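Local coordinates for hypothetical protein Rv2827c (Mycobacterium tuberculosis, PDB 1ZEL) that is of unknown function but probably binds DNA through a winged helix-turn-helix domain and also carries an AbiEi antitoxin-type domain, at residues S53-L58 with G62-L67; T72-P77 with A81-P86; M259-F264 with S275-E280; A234-D239 with L287-L292; A155-R160 with E220-G225. One frame throughout, in Å; residues are numbered along the deposited sequence. Where two conformers were deposited one is given.

Interaction 1. Residues S53-L58 with G62-L67; sequences SAIREL and GWLVQL
The carbonyl oxygen of L58 takes three backbone N-H groups from the chain that returns past it. W63 N gives the shortest bond, 2.8 Å to L58 O, with a C=O...N angle of 164°. G62 N lies 2.9 Å from L58 O and comes from above the carbonyl plane. L64 N, at 3.4 Å from L58 O, adds a weak third bond. This is the Schellman motif that ends helix 51-61, with G62 at positive phi (111°) as its C-prime residue. The turn leads into strand 64-66. The order of helices and strands is that of a winged helix, in which helix 51-61 would be the recognition helix and strand 64-66 the first strand of the wing. Next to the turn, side chains form an apolar seam. L64 CG lies anti to its carbonyl carbon (chi1 -66°), which brings CD1 against the helix. L64 CD1 rests 3.9 Å from L58 CB and 4.1 Å from I55 CG2. L38 of helix 35-44 and W73 of the next strand touch both I55 and L64. The W63 ring leads away from the helix segment; NE1 bonds R13 O. L58 still reaches that ring, with L58 CD2 4.2 Å from W63 CD1.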
# COMPACT_ATOMS: atom_id res chain seq x y z
N SER A 53 -9.94 9.67 -30.83
CA SER A 53 -10.36 11.06 -31.02
C SER A 53 -11.32 11.57 -29.96
O SER A 53 -11.16 12.67 -29.45
CB SER A 53 -11.04 11.21 -32.37
OG SER A 53 -11.33 12.57 -32.62
N ALA A 54 -12.36 10.79 -29.67
CA ALA A 54 -13.33 11.12 -28.61
C ALA A 54 -12.62 11.33 -27.28
O ALA A 54 -12.85 12.34 -26.58
CB ALA A 54 -14.36 10.00 -28.48
N ILE A 55 -11.73 10.40 -26.94
CA ILE A 55 -11.01 10.45 -25.66
C ILE A 55 -10.11 11.69 -25.57
O ILE A 55 -10.05 12.33 -24.53
CB ILE A 55 -10.20 9.15 -25.37
CG1 ILE A 55 -11.16 7.98 -25.16
CG2 ILE A 55 -9.35 9.32 -24.10
CD1 ILE A 55 -10.60 6.62 -25.45
N ARG A 56 -9.42 11.99 -26.67
CA ARG A 56 -8.50 13.13 -26.75
C ARG A 56 -9.27 14.41 -26.44
O ARG A 56 -8.81 15.25 -25.65
CB ARG A 56 -7.94 13.22 -28.18
CG ARG A 56 -6.54 13.78 -28.34
CD ARG A 56 -5.76 12.97 -29.40
NE ARG A 56 -6.49 12.84 -30.67
CZ ARG A 56 -6.50 11.75 -31.42
NH1 ARG A 56 -5.82 10.67 -31.04
NH2 ARG A 56 -7.20 11.72 -32.55
N GLU A 57 -10.42 14.57 -27.08
CA GLU A 57 -11.26 15.74 -26.84
C GLU A 57 -11.82 15.76 -25.42
O GLU A 57 -11.84 16.80 -24.76
CB GLU A 57 -12.40 15.84 -27.84
CG GLU A 57 -13.24 17.12 -27.67
CD GLU A 57 -14.25 17.29 -28.76
OE1 GLU A 57 -14.05 16.64 -29.80
OE2 GLU A 57 -15.24 18.05 -28.60
N LEU A 58 -12.28 14.62 -24.94
CA LEU A 58 -12.81 14.54 -23.58
C LEU A 58 -11.74 14.85 -22.53
O LEU A 58 -12.03 15.43 -21.46
CB LEU A 58 -13.47 13.16 -23.36
CG LEU A 58 -14.85 12.99 -24.01
CD1 LEU A 58 -15.33 11.52 -23.91
CD2 LEU A 58 -15.92 13.94 -23.41
N GLY A 62 -11.69 18.07 -20.20
CA GLY A 62 -11.47 17.89 -18.75
C GLY A 62 -12.31 16.83 -18.08
O GLY A 62 -12.30 16.72 -16.84
N TRP A 63 -13.03 16.04 -18.88
CA TRP A 63 -13.92 15.01 -18.34
C TRP A 63 -13.20 13.71 -18.02
O TRP A 63 -13.60 13.01 -17.11
CB TRP A 63 -15.08 14.75 -19.32
CG TRP A 63 -16.11 15.87 -19.34
CD1 TRP A 63 -16.30 16.81 -20.34
CD2 TRP A 63 -17.04 16.17 -18.30
NE1 TRP A 63 -17.34 17.67 -19.97
CE2 TRP A 63 -17.79 17.30 -18.72
CE3 TRP A 63 -17.31 15.60 -17.04
CZ2 TRP A 63 -18.80 17.87 -17.92
CZ3 TRP A 63 -18.31 16.16 -16.24
CH2 TRP A 63 -19.05 17.30 -16.68
N LEU A 64 -12.18 13.37 -18.82
CA LEU A 64 -11.36 12.18 -18.60
C LEU A 64 -9.93 12.62 -18.31
O LEU A 64 -9.40 13.51 -18.99
CB LEU A 64 -11.37 11.30 -19.89
CG LEU A 64 -12.71 10.67 -20.29
CD1 LEU A 64 -12.52 9.80 -21.55
CD2 LEU A 64 -13.35 9.84 -19.13
N VAL A 65 -9.31 12.01 -17.31
CA VAL A 65 -7.90 12.27 -16.99
C VAL A 65 -7.17 10.95 -17.11
O VAL A 65 -7.59 9.93 -16.49
CB VAL A 65 -7.73 12.87 -15.59
CG1 VAL A 65 -6.25 12.93 -15.19
CG2 VAL A 65 -8.35 14.28 -15.54
N GLN A 66 -6.12 10.94 -17.92
CA GLN A 66 -5.37 9.72 -18.18
C GLN A 66 -4.78 9.15 -16.90
O GLN A 66 -4.16 9.88 -16.10
CB GLN A 66 -4.28 9.94 -19.24
CG GLN A 66 -3.75 8.66 -19.81
CD GLN A 66 -2.83 8.89 -20.99
OE1 GLN A 66 -3.08 9.77 -21.82
NE2 GLN A 66 -1.77 8.10 -21.08
N LEU A 67 -4.97 7.84 -16.70
CA LEU A 67 -4.33 7.16 -15.58
C LEU A 67 -3.06 6.42 -16.02
O LEU A 67 -2.84 6.24 -17.22
CB LEU A 67 -5.33 6.21 -14.90
CG LEU A 67 -6.46 6.90 -14.12
CD1 LEU A 67 -7.49 5.83 -13.66
CD2 LEU A 67 -5.95 7.79 -12.92

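Interaction 2. Residues T72-P77 with A81-P86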
# COMPACT_ATOMS: atom_id res chain seq x y z
N THR A 72 -6.65 3.29 -19.60
CA THR A 72 -7.50 3.65 -18.46
C THR A 72 -7.52 5.17 -18.24
O THR A 72 -6.51 5.87 -18.49
CB THR A 72 -7.03 2.97 -17.15
OG1 THR A 72 -5.73 3.46 -16.80
CG2 THR A 72 -6.97 1.47 -17.32
N TRP A 73 -8.66 5.66 -17.75
CA TRP A 73 -8.89 7.07 -17.48
C TRP A 73 -9.73 7.16 -16.24
O TRP A 73 -10.46 6.23 -15.91
CB TRP A 73 -9.64 7.74 -18.64
CG TRP A 73 -8.81 7.88 -19.83
CD1 TRP A 73 -8.06 8.97 -20.20
CD2 TRP A 73 -8.58 6.88 -20.82
NE1 TRP A 73 -7.37 8.70 -21.36
CE2 TRP A 73 -7.67 7.42 -21.76
CE3 TRP A 73 -9.06 5.58 -21.00
CZ2 TRP A 73 -7.24 6.70 -22.89
CZ3 TRP A 73 -8.61 4.86 -22.11
CH2 TRP A 73 -7.71 5.42 -23.04
N ALA A 74 -9.65 8.30 -15.56
CA ALA A 74 -10.59 8.65 -14.52
C ALA A 74 -11.62 9.63 -15.08
O ALA A 74 -11.27 10.60 -15.77
CB ALA A 74 -9.85 9.29 -13.31
N PHE A 75 -12.89 9.37 -14.78
CA PHE A 75 -13.98 10.30 -15.09
C PHE A 75 -14.11 11.27 -13.92
O PHE A 75 -14.23 10.85 -12.78
CB PHE A 75 -15.28 9.52 -15.29
CG PHE A 75 -16.50 10.40 -15.53
CD1 PHE A 75 -16.58 11.22 -16.66
CD2 PHE A 75 -17.54 10.42 -14.61
CE1 PHE A 75 -17.68 12.02 -16.88
CE2 PHE A 75 -18.66 11.20 -14.82
CZ PHE A 75 -18.73 12.01 -15.98
N ILE A 76 -14.07 12.57 -14.20
CA ILE A 76 -14.29 13.56 -13.17
C ILE A 76 -15.77 13.93 -13.29
O ILE A 76 -16.20 14.44 -14.32
CB ILE A 76 -13.38 14.81 -13.36
CG1 ILE A 76 -11.95 14.44 -13.81
CG2 ILE A 76 -13.40 15.71 -12.09
CD1 ILE A 76 -11.17 13.48 -12.87
N PRO A 77 -16.56 13.63 -12.24
CA PRO A 77 -17.99 13.76 -12.32
C PRO A 77 -18.48 15.20 -12.35
O PRO A 77 -17.81 16.08 -11.82
CB PRO A 77 -18.48 13.03 -11.06
CG PRO A 77 -17.31 12.96 -10.15
CD PRO A 77 -16.09 13.10 -10.95
N ALA A 81 -14.30 19.32 -9.21
CA ALA A 81 -13.07 19.76 -9.85
C ALA A 81 -12.01 18.63 -9.84
O ALA A 81 -11.05 18.67 -10.62
CB ALA A 81 -12.53 21.04 -9.14
N ALA A 82 -12.17 17.66 -8.94
CA ALA A 82 -11.16 16.63 -8.74
C ALA A 82 -11.72 15.40 -8.05
O ALA A 82 -12.83 15.42 -7.52
CB ALA A 82 -9.99 17.17 -7.91
N ILE A 83 -10.93 14.35 -8.05
CA ILE A 83 -11.25 13.13 -7.34
C ILE A 83 -10.24 13.03 -6.20
O ILE A 83 -9.05 13.20 -6.42
CB ILE A 83 -11.05 11.89 -8.24
CG1 ILE A 83 -11.95 11.96 -9.46
CG2 ILE A 83 -11.33 10.57 -7.44
CD1 ILE A 83 -11.68 10.85 -10.46
N SER A 84 -10.72 12.73 -5.00
CA SER A 84 -9.83 12.47 -3.89
C SER A 84 -9.76 10.96 -3.67
O SER A 84 -10.63 10.35 -3.05
CB SER A 84 -10.29 13.23 -2.64
OG SER A 84 -9.18 13.57 -1.83
N ASP A 85 -8.75 10.32 -4.22
CA ASP A 85 -8.58 8.89 -4.07
C ASP A 85 -7.12 8.74 -4.39
O ASP A 85 -6.71 9.06 -5.51
CB ASP A 85 -9.45 8.12 -5.07
CG ASP A 85 -9.20 6.63 -5.04
OD1 ASP A 85 -8.42 6.13 -4.19
OD2 ASP A 85 -9.79 5.92 -5.88
N PRO A 86 -6.31 8.34 -3.39
CA PRO A 86 -4.87 8.23 -3.62
C PRO A 86 -4.46 6.94 -4.29
O PRO A 86 -3.30 6.80 -4.65
CB PRO A 86 -4.29 8.28 -2.22
CG PRO A 86 -5.36 7.69 -1.35
CD PRO A 86 -6.67 8.09 -1.98
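A81 meets I76 through its backbone: A81 C lies 3.9 Å from I76 CG2. The contact joins the end of the last wing strand of the winged helix, 72-75, to strand 82-84, which pairs with strand 3-5 in a separate two-stranded sheet. No hydrogen bond crosses between the segments, so they meet by packing alone. A82 continues the approach, with A82 N 3.9 Å from I76 CG2. Its CB points away from I76 and lies among M3 and V5 of strand 3-5. I83 comes next and turns toward the wing strand. Its chain is extended, with CG1 beside the backbone N and CD1 carried straight outward (chi2 173°). That one methyl does most of the touching. I83 CD1 sits 3.6 Å from I76 CD1, and the two isoleucines run at a slant to each other. The CB of A74 reaches the same methyl from the strand proper, at 3.7 Å from I83 CD1. L88 of helix 88-96 packs on both A74 and I83, and V4 of strand 3-5 packs on I76. Polar and apolar atoms also meet here without a bond: the backbone oxygen F75 O lies 3.4 Å from I83 CD1.

Interaction 3. Residues M259-F264 with S275-E280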
# COMPACT_ATOMS: atom_id res chain seq x y z
N MET A 259 24.17 -16.49 15.31
CA MET A 259 23.51 -15.23 15.15
C MET A 259 24.55 -14.12 15.10
O MET A 259 24.97 -13.63 16.14
CB MET A 259 22.58 -15.04 16.35
CG MET A 259 21.45 -14.11 16.12
SD MET A 259 20.05 -14.54 17.15
CE MET A 259 20.64 -14.06 18.75
N PRO A 260 24.98 -13.74 13.89
CA PRO A 260 25.85 -12.56 13.72
C PRO A 260 25.19 -11.32 14.33
O PRO A 260 23.97 -11.28 14.46
CB PRO A 260 25.94 -12.42 12.20
CG PRO A 260 25.79 -13.85 11.71
CD PRO A 260 24.72 -14.40 12.60
N VAL A 261 25.98 -10.30 14.68
CA VAL A 261 25.37 -9.06 15.20
C VAL A 261 24.70 -8.35 14.02
O VAL A 261 25.26 -8.30 12.93
CB VAL A 261 26.39 -8.13 15.91
CG1 VAL A 261 25.72 -6.80 16.30
CG2 VAL A 261 26.96 -8.80 17.16
N THR A 262 23.49 -7.83 14.23
CA THR A 262 22.82 -7.10 13.16
C THR A 262 22.53 -5.67 13.58
O THR A 262 22.40 -5.39 14.77
CB THR A 262 21.49 -7.81 12.74
OG1 THR A 262 21.09 -7.31 11.46
CG2 THR A 262 20.39 -7.52 13.76
N ARG A 263 22.48 -4.77 12.59
CA ARG A 263 22.10 -3.38 12.86
C ARG A 263 20.64 -3.18 12.47
O ARG A 263 20.17 -3.73 11.47
CB ARG A 263 22.99 -2.41 12.08
CG ARG A 263 24.38 -2.22 12.65
CD ARG A 263 25.19 -1.23 11.79
NE ARG A 263 26.56 -1.04 12.26
CZ ARG A 263 27.65 -1.47 11.61
NH1 ARG A 263 27.55 -2.12 10.45
NH2 ARG A 263 28.86 -1.23 12.11
N PHE A 264 19.93 -2.39 13.26
CA PHE A 264 18.58 -1.99 12.96
C PHE A 264 18.73 -0.56 12.52
O PHE A 264 18.93 0.32 13.34
CB PHE A 264 17.66 -2.08 14.19
CG PHE A 264 16.20 -2.26 13.83
CD1 PHE A 264 15.38 -3.09 14.56
CD2 PHE A 264 15.66 -1.62 12.71
CE1 PHE A 264 14.04 -3.28 14.20
CE2 PHE A 264 14.32 -1.80 12.35
CZ PHE A 264 13.53 -2.65 13.09
N SER A 275 22.99 4.92 19.35
CA SER A 275 22.61 3.49 19.25
C SER A 275 22.53 2.82 20.60
O SER A 275 23.20 3.24 21.53
CB SER A 275 23.54 2.71 18.31
OG SER A 275 24.87 2.71 18.78
N VAL A 276 21.71 1.77 20.68
CA VAL A 276 21.47 0.98 21.89
C VAL A 276 21.84 -0.45 21.53
O VAL A 276 21.61 -0.86 20.40
CB VAL A 276 19.95 0.96 22.22
CG1 VAL A 276 19.65 0.04 23.42
CG2 VAL A 276 19.44 2.37 22.46
N TRP A 277 22.39 -1.19 22.48
CA TRP A 277 22.78 -2.59 22.27
C TRP A 277 21.75 -3.48 22.92
O TRP A 277 21.46 -3.32 24.09
CB TRP A 277 24.17 -2.83 22.89
CG TRP A 277 24.65 -4.27 23.09
CD1 TRP A 277 25.11 -4.82 24.26
CD2 TRP A 277 24.78 -5.29 22.09
NE1 TRP A 277 25.50 -6.13 24.06
CE2 TRP A 277 25.31 -6.44 22.73
CE3 TRP A 277 24.47 -5.36 20.72
CZ2 TRP A 277 25.54 -7.64 22.05
CZ3 TRP A 277 24.72 -6.55 20.04
CH2 TRP A 277 25.24 -7.68 20.71
N ALA A 278 21.21 -4.42 22.14
CA ALA A 278 20.28 -5.41 22.65
C ALA A 278 20.84 -6.85 22.52
O ALA A 278 20.57 -7.54 21.53
CB ALA A 278 18.92 -5.27 21.92
N PRO A 279 21.62 -7.30 23.51
CA PRO A 279 22.30 -8.59 23.37
C PRO A 279 21.34 -9.79 23.24
O PRO A 279 21.71 -10.81 22.66
CB PRO A 279 23.15 -8.67 24.65
CG PRO A 279 22.44 -7.78 25.63
CD PRO A 279 21.94 -6.65 24.80
N GLU A 280 20.12 -9.65 23.76
CA GLU A 280 19.09 -10.68 23.66
C GLU A 280 18.81 -11.03 22.19
O GLU A 280 18.42 -12.14 21.86
CB GLU A 280 17.81 -10.20 24.36
CG GLU A 280 17.99 -9.75 25.83
CD GLU A 280 18.54 -8.31 26.00
OE1 GLU A 280 18.61 -7.55 25.01
OE2 GLU A 280 18.89 -7.94 27.15
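This contact bridges the two outer strands of a small mixed sheet, 262-264 and 276-278, across the central strand 283-285. The segments do not pair with each other. The nearest CA to that of V261 is P279 CA, 8.7 Å away, as suits segments with a strand between them. No hydrogen bond joins the segments, and side-chain packing spans the gap, mainly V261 with W277. V261 uses both methyls. V261 CG1 lies 3.9 Å from W277 CZ3, and V261 CG2 lies 4.1 Å from W277 CH2. The benzo end of the indole therefore does the touching, and the two side chains lie nearly perpendicular. W277 CG is anti to the backbone N (chi1 166°), and the ring end comes nearer to V261 than the start of the side chain suggests. The indole is also backed by its own segment: P279 N stands 3.8 Å from the W277 ring plane, above the middle of the ring. V284 of the middle strand touches both V261 and W277. The pair lies on the protein surface, and both residues also touch a crystal neighbour. A looser contact lies further along, where M259 CE comes to 4.3 Å from E280 O. The sheet is flanked by helices. T262 packs on S229, Q232 and R233 of helix 228-240. V276 of the other outer strand packs on V289 and R293 of helix 288-296. F264 touches L287, just ahead of that helix.

Interaction 4. Residues A234-D239 with L287-L292; sequences ASYLLD and LVVPLL
Y236 and L237 of helix 228-240 meet V288 and V289 in the first turn of helix 288-296. The segment axes approach to 12.6 Å and make an angle of 38°. At that separation the backbones stay apart, and side chains bridge them. The apolar contacts come first. L237 CD2 lies 4.0 Å from V288 CG2, although L237 starts out to the side and only its end turns in. Y236 CE2 lies 4.3 Å from V288 CB, a looser touch. With chi1 at -178° the Y236 ring extends across to the second helix. Its hydroxyl makes a mixed contact: Y236 OH is 3.3 Å from V289 CG2, and the tyrosine runs roughly square to the valine. No hydrogen bond links the two segments directly. The polar contacts run through a third party, D285, whose OD2 is hydrogen-bonded to Y236 OH and accepts V289 N, while its OD1 accepts L287 N and V288 N, so that one carboxylate holds both the start of helix 288-296 and the phenol end beside it. F264 of strand 262-264 packs on Y236, L237 and L287, so the strand lies against both partners. L237 also rests on L187 and I190 of helix 183-192, while S235 and D239 face helix 244-251.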
# COMPACT_ATOMS: atom_id res chain seq x y z
N ALA A 234 12.68 -8.47 14.02
CA ALA A 234 11.25 -8.66 14.31
C ALA A 234 11.05 -8.93 15.78
O ALA A 234 10.09 -8.45 16.40
CB ALA A 234 10.68 -9.83 13.48
N SER A 235 11.95 -9.73 16.35
CA SER A 235 11.87 -10.06 17.76
C SER A 235 12.13 -8.85 18.64
O SER A 235 11.45 -8.66 19.66
CB SER A 235 12.82 -11.21 18.11
OG SER A 235 12.53 -12.32 17.31
N TYR A 236 13.09 -8.02 18.23
CA TYR A 236 13.35 -6.75 18.89
C TYR A 236 12.16 -5.76 18.81
O TYR A 236 11.92 -5.00 19.75
CB TYR A 236 14.57 -6.09 18.25
CG TYR A 236 14.95 -4.79 18.90
CD1 TYR A 236 15.47 -4.76 20.19
CD2 TYR A 236 14.82 -3.58 18.22
CE1 TYR A 236 15.84 -3.57 20.81
CE2 TYR A 236 15.18 -2.37 18.84
CZ TYR A 236 15.68 -2.38 20.12
OH TYR A 236 16.04 -1.19 20.72
N LEU A 237 11.44 -5.77 17.69
CA LEU A 237 10.18 -4.99 17.60
C LEU A 237 9.14 -5.47 18.62
O LEU A 237 8.48 -4.65 19.29
CB LEU A 237 9.63 -4.99 16.15
CG LEU A 237 10.45 -4.15 15.13
CD1 LEU A 237 9.89 -4.35 13.71
CD2 LEU A 237 10.49 -2.65 15.46
N LEU A 238 9.02 -6.78 18.81
CA LEU A 238 8.12 -7.27 19.86
C LEU A 238 8.53 -6.73 21.22
O LEU A 238 7.67 -6.29 21.98
CB LEU A 238 8.06 -8.80 19.90
CG LEU A 238 7.41 -9.52 18.71
CD1 LEU A 238 7.18 -10.99 18.99
CD2 LEU A 238 6.11 -8.87 18.32
N ASP A 239 9.83 -6.77 21.49
CA ASP A 239 10.42 -6.29 22.74
C ASP A 239 10.09 -4.81 22.91
O ASP A 239 9.57 -4.40 23.94
CB ASP A 239 11.94 -6.53 22.70
CG ASP A 239 12.61 -6.41 24.07
OD1 ASP A 239 12.68 -5.29 24.58
OD2 ASP A 239 13.04 -7.44 24.63
N LEU A 287 17.93 2.91 15.18
CA LEU A 287 16.71 3.43 14.61
C LEU A 287 15.55 3.61 15.59
O LEU A 287 15.06 4.72 15.74
CB LEU A 287 16.27 2.54 13.44
CG LEU A 287 14.92 2.78 12.76
CD1 LEU A 287 14.93 4.09 12.02
CD2 LEU A 287 14.72 1.63 11.79
N VAL A 288 15.09 2.53 16.20
CA VAL A 288 13.85 2.58 16.96
C VAL A 288 14.01 3.47 18.20
O VAL A 288 13.36 4.52 18.29
CB VAL A 288 13.35 1.16 17.28
CG1 VAL A 288 12.15 1.20 18.23
CG2 VAL A 288 12.95 0.44 15.97
N VAL A 289 14.89 3.08 19.12
CA VAL A 289 15.15 3.90 20.33
C VAL A 289 15.72 5.30 20.02
O VAL A 289 15.21 6.31 20.52
CB VAL A 289 15.92 3.09 21.41
CG1 VAL A 289 16.10 3.90 22.69
CG2 VAL A 289 15.16 1.82 21.73
N PRO A 290 16.73 5.40 19.13
CA PRO A 290 17.19 6.73 18.71
C PRO A 290 16.11 7.69 18.16
O PRO A 290 16.17 8.90 18.45
CB PRO A 290 18.21 6.41 17.62
CG PRO A 290 18.70 5.07 17.98
CD PRO A 290 17.51 4.33 18.48
N LEU A 291 15.15 7.19 17.37
CA LEU A 291 13.99 8.00 16.98
C LEU A 291 13.11 8.37 18.16
O LEU A 291 12.66 9.51 18.24
CB LEU A 291 13.11 7.31 15.93
CG LEU A 291 13.64 7.31 14.50
CD1 LEU A 291 12.70 6.55 13.62
CD2 LEU A 291 13.88 8.73 13.96
N LEU A 292 12.82 7.40 19.03
CA LEU A 292 12.02 7.67 20.23
C LEU A 292 12.67 8.75 21.10
O LEU A 292 11.98 9.56 21.73
CB LEU A 292 11.82 6.40 21.03
CG LEU A 292 10.86 5.41 20.38
CD1 LEU A 292 10.87 4.15 21.17
CD2 LEU A 292 9.45 6.03 20.34

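Interaction 5. Residues A155-R160 with E220-G225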
# COMPACT_ATOMS: atom_id res chain seq x y z
N ALA A 155 -3.93 -15.39 2.67
CA ALA A 155 -4.58 -15.46 3.97
C ALA A 155 -3.55 -15.17 5.06
O ALA A 155 -3.86 -14.55 6.08
CB ALA A 155 -5.23 -16.84 4.20
N LEU A 156 -2.32 -15.61 4.81
CA LEU A 156 -1.22 -15.30 5.70
C LEU A 156 -0.86 -13.82 5.63
O LEU A 156 -0.61 -13.21 6.66
CB LEU A 156 -0.01 -16.19 5.37
CG LEU A 156 1.17 -16.19 6.35
CD1 LEU A 156 0.74 -16.35 7.83
CD2 LEU A 156 2.22 -17.25 5.97
N LEU A 157 -0.89 -13.22 4.44
CA LEU A 157 -0.43 -11.84 4.28
C LEU A 157 -1.42 -10.80 4.77
O LEU A 157 -1.07 -9.82 5.46
CB LEU A 157 -0.04 -11.58 2.82
CG LEU A 157 1.26 -12.33 2.40
CD1 LEU A 157 1.50 -12.23 0.92
CD2 LEU A 157 2.42 -11.76 3.14
N ALA A 158 -2.69 -11.07 4.47
CA ALA A 158 -3.80 -10.21 4.82
C ALA A 158 -4.06 -10.25 6.34
O ALA A 158 -3.74 -11.25 6.98
CB ALA A 158 -5.05 -10.70 4.07
N PRO A 159 -4.65 -9.19 6.92
CA PRO A 159 -4.94 -9.29 8.34
C PRO A 159 -5.94 -10.41 8.60
O PRO A 159 -6.70 -10.79 7.70
CB PRO A 159 -5.59 -7.94 8.66
CG PRO A 159 -6.17 -7.51 7.37
CD PRO A 159 -5.09 -7.90 6.37
N ARG A 160 -5.91 -10.96 9.81
CA ARG A 160 -6.92 -11.91 10.18
C ARG A 160 -8.26 -11.20 10.23
O ARG A 160 -8.35 -10.14 10.85
CB ARG A 160 -6.60 -12.54 11.54
CG ARG A 160 -5.48 -13.56 11.47
CD ARG A 160 -4.74 -13.75 12.80
NE ARG A 160 -5.47 -13.31 13.99
CZ ARG A 160 -5.14 -12.25 14.73
NH1 ARG A 160 -5.89 -11.96 15.79
NH2 ARG A 160 -4.07 -11.47 14.44
N GLU A 220 5.93 -16.09 12.74
CA GLU A 220 6.90 -17.11 12.52
C GLU A 220 6.81 -17.66 11.08
O GLU A 220 7.84 -17.94 10.45
CB GLU A 220 6.66 -18.20 13.56
CG GLU A 220 7.56 -19.40 13.41
CD GLU A 220 7.22 -20.48 14.41
OE1 GLU A 220 6.29 -20.29 15.24
OE2 GLU A 220 7.89 -21.53 14.36
N ARG A 221 5.60 -17.82 10.57
CA ARG A 221 5.43 -18.42 9.25
C ARG A 221 5.86 -17.41 8.18
O ARG A 221 6.43 -17.77 7.16
CB ARG A 221 4.00 -18.90 9.04
CG ARG A 221 3.63 -20.10 9.92
CD ARG A 221 2.20 -20.53 9.61
NE ARG A 221 2.05 -20.89 8.20
CZ ARG A 221 0.94 -20.67 7.48
NH1 ARG A 221 -0.11 -20.09 8.04
NH2 ARG A 221 0.90 -21.03 6.20
N LEU A 222 5.59 -16.14 8.44
CA LEU A 222 6.03 -15.06 7.54
C LEU A 222 7.54 -14.78 7.59
O LEU A 222 8.10 -14.28 6.62
CB LEU A 222 5.25 -13.79 7.82
CG LEU A 222 3.78 -13.83 7.35
CD1 LEU A 222 3.00 -12.73 7.98
CD2 LEU A 222 3.70 -13.67 5.86
N LEU A 223 8.19 -15.08 8.71
CA LEU A 223 9.66 -15.00 8.82
C LEU A 223 10.37 -16.21 8.24
O LEU A 223 11.57 -16.15 7.95
CB LEU A 223 10.07 -14.83 10.29
CG LEU A 223 9.84 -13.46 10.86
CD1 LEU A 223 9.75 -13.58 12.38
CD2 LEU A 223 10.95 -12.49 10.40
N SER A 224 9.65 -17.31 8.07
CA SER A 224 10.28 -18.53 7.58
C SER A 224 10.92 -18.31 6.21
O SER A 224 10.23 -18.09 5.22
CB SER A 224 9.29 -19.69 7.55
OG SER A 224 9.93 -20.85 7.03
N GLY A 225 12.25 -18.35 6.16
CA GLY A 225 12.97 -18.20 4.90
C GLY A 225 13.61 -16.82 4.79
O GLY A 225 14.42 -16.58 3.90
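L156 packs against R221 and L222, joining the short, weakly bonded helix 154-157 to the end of helix 216-223. Both helices belong to the AbiEi antitoxin C-terminal family region. Apolar packing dominates. L156 and L222 run antiparallel alongside each other, with L156 CG 3.6 Å from L222 CD2. The same L222 methyl also meets the next residue, since L157 CD2 lies 3.6 Å from L222 CD2. L156 branches away from its own N (chi1 -170°), which sends its two methyls across to the other helix. Helix 183-192 adds to the cluster: A185 touches L157, and V188 touches L222. A second kind of contact sets a methyl on a flat charged group. L156 CD2 sits 3.9 Å above the R221 guanidinium plane, near the middle of the group. L156 CD1 reaches the same group at 3.8 Å from R221 NH1. The arginine chain bends at chi3 (59°), folding its head over the leucine. The polar partner lies outside the two segments and probably helps to fix the arginine head. D153 makes a salt bridge from OD2 to R221 NH2, and its OD1 accepts a weak bond from L156 N. D153 thus pairs with R221 and, weakly, with the backbone of L156. The last touch is between a methyl and the backbone, with L222 CD1 3.9 Å from L156 O.

Overall arrangement
Interactions 1 and 2 lie on the opposite side of the chain's centre from interactions 3, 4 and 5. Interactions 1 and 2 belong to the winged-helix end, with centres 12 Å apart. They share the wing sheet, where V65 O and A74 N, 2.8 Å apart, probably form a hydrogen bond. Interactions 3 and 4 lie at the far end, with centres 11 Å apart. Interaction 3 is nested inside the loop that interaction 4 closes, and the Y236 ring also packs on A278 of interaction 3. Interaction 5 touches interaction 4 through L223 and A234, but its nearest atoms stay about 17 Å from those of interaction 2. The bound sodium ion lies about 13 Å from the side chain of L237 in interaction 4.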